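Local structure of 4-aminobutyrate transaminase (Acinetobacter baumannii, 6WOP) at residues K251-N256 against D263-A268. The protein probably catalyses the pyridoxal-phosphate-dependent transfer of the amino group of 4-aminobutyrate to 2-oxoglutarate, as a class-III aminotransferase. Residues are numbered along the deposited sequence; the frame is centred on the assembly and turned at random.
Sequences KLFAMN and DLITMA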
# COMPACT_ATOMS: atom_id res chain seq x y z
N LYS A 251 1.64 -14.34 36.98
CA LYS A 251 1.82 -12.96 37.42
C LYS A 251 0.78 -12.17 36.64
O LYS A 251 0.18 -12.71 35.72
CB LYS A 251 3.25 -12.43 37.17
CG LYS A 251 4.34 -13.22 37.98
CD LYS A 251 5.74 -12.59 37.71
CE LYS A 251 6.84 -13.25 38.49
NZ LYS A 251 6.56 -13.12 39.94
N LEU A 252 0.55 -10.90 37.00
CA LEU A 252 -0.60 -10.24 36.39
C LEU A 252 -0.42 -10.15 34.87
O LEU A 252 -1.32 -10.54 34.10
CB LEU A 252 -0.78 -8.87 36.99
CG LEU A 252 -2.06 -8.12 36.57
CD1 LEU A 252 -3.31 -8.91 37.00
CD2 LEU A 252 -2.04 -6.71 37.16
N PHE A 253 0.76 -9.70 34.43
CA PHE A 253 1.14 -9.65 33.02
C PHE A 253 2.26 -10.65 32.76
O PHE A 253 3.16 -10.80 33.60
CB PHE A 253 1.68 -8.27 32.64
CG PHE A 253 0.60 -7.19 32.65
CD1 PHE A 253 -0.22 -7.04 31.57
CD2 PHE A 253 0.42 -6.40 33.77
CE1 PHE A 253 -1.25 -6.08 31.60
CE2 PHE A 253 -0.59 -5.43 33.79
CZ PHE A 253 -1.41 -5.28 32.70
N ALA A 254 2.25 -11.31 31.61
CA ALA A 254 3.40 -12.17 31.30
C ALA A 254 4.70 -11.38 31.34
O ALA A 254 5.74 -11.91 31.71
CB ALA A 254 3.20 -12.80 29.93
N MET A 255 4.66 -10.10 30.96
CA MET A 255 5.88 -9.29 30.94
C MET A 255 6.42 -9.11 32.34
O MET A 255 7.60 -8.79 32.52
CB MET A 255 5.58 -7.93 30.31
CG MET A 255 5.38 -7.91 28.80
SD MET A 255 6.82 -8.58 27.93
CE MET A 255 8.05 -7.35 28.42
N ASN A 256 5.59 -9.38 33.38
CA ASN A 256 6.12 -9.29 34.74
C ASN A 256 7.15 -10.34 35.05
O ASN A 256 7.85 -10.21 36.06
CB ASN A 256 5.01 -9.42 35.79
CG ASN A 256 4.21 -8.13 35.91
OD1 ASN A 256 2.97 -8.13 35.88
ND2 ASN A 256 4.91 -7.03 36.17
N ASP A 263 7.43 -0.66 25.76
CA ASP A 263 6.99 0.72 25.80
C ASP A 263 5.48 0.82 25.87
O ASP A 263 4.96 1.82 26.40
CB ASP A 263 7.45 1.45 24.52
CG ASP A 263 8.96 1.48 24.40
OD1 ASP A 263 9.55 2.33 25.09
OD2 ASP A 263 9.53 0.66 23.62
N LEU A 264 4.79 -0.14 25.25
CA LEU A 264 3.33 -0.23 25.16
C LEU A 264 2.89 -1.66 25.45
O LEU A 264 3.55 -2.63 25.02
CB LEU A 264 2.82 0.17 23.76
CG LEU A 264 3.16 1.59 23.35
CD1 LEU A 264 3.05 1.84 21.84
CD2 LEU A 264 2.13 2.54 24.07
N ILE A 265 1.75 -1.83 26.14
CA ILE A 265 1.20 -3.16 26.40
C ILE A 265 -0.27 -3.16 26.02
O ILE A 265 -1.01 -2.25 26.42
CB ILE A 265 1.38 -3.58 27.87
CG1 ILE A 265 2.86 -3.63 28.23
CG2 ILE A 265 0.73 -4.93 28.10
CD1 ILE A 265 3.13 -3.85 29.73
N THR A 266 -0.72 -4.20 25.30
CA THR A 266 -2.14 -4.24 24.99
C THR A 266 -2.83 -5.26 25.89
O THR A 266 -2.23 -6.25 26.30
CB THR A 266 -2.37 -4.62 23.52
OG1 THR A 266 -1.74 -5.88 23.22
CG2 THR A 266 -1.78 -3.56 22.59
N MET A 267 -4.13 -5.03 26.13
CA MET A 267 -4.93 -5.86 27.04
C MET A 267 -6.31 -6.04 26.46
O MET A 267 -6.87 -5.11 25.87
CB MET A 267 -5.12 -5.18 28.42
CG MET A 267 -3.83 -4.76 29.07
SD MET A 267 -4.15 -3.58 30.40
CE MET A 267 -4.41 -2.02 29.51
N ALA A 268 -6.91 -7.20 26.73
CA ALA A 268 -8.34 -7.37 26.48
C ALA A 268 -8.79 -8.66 27.16
O ALA A 268 -8.23 -9.01 28.20
CB ALA A 268 -8.65 -7.41 24.98
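Met267 meets the ring of Phe253 along its rim rather than over a face: the sulfur SD stands 5.1 Å from the centroid of the Phe253 ring and 87° off the ring normal, a Met-aromatic contact made edge-on. SD of Met267 faces the CE1–CZ bond, 4.0 Å from both CE1 and CZ of Phe253. The adjoining methylene of the same side chain comes closer, CG of Met267 lying 3.8 Å from CE1 of Phe253, near the ring plane. Two residues back along the strand, Ile265 adds a looser apolar touch, its CG2 methyl 4.2 Å from CD1 of Phe253. With CG1 placed anti to the carbonyl carbon (chi1 -61°), CG2 is the branch that meets the ring. As residues two apart on a strand, Ile265 and Met267 project from the same side of strand 264-267, and Thr266 between them turns the other way, its OG1 hydrogen-bonded to OD1 of Asp240.

No hydrogen bond joins the two segments; the polar order lies within the loop. OD1 of Asn256 accepts the backbone N-H of Phe253 at 3.1 Å, the donor tilted 23° from the carbonyl plane, while the Asn256 backbone N donates to the Phe253 O at 2.8 Å. This reciprocal pair ties the short 3-10 turn to the residue that carries the ring. Glu241 takes up the backbone N-H groups of Ala254 and Met255, linking the turn to the end of strand 236-240. The whole illustrates how a loop between neighbouring parallel strands, here 236-240 and 264-267, folds back over the large mixed sheet of the fold-type I aminotransferases and packs an aromatic ring on one face of it.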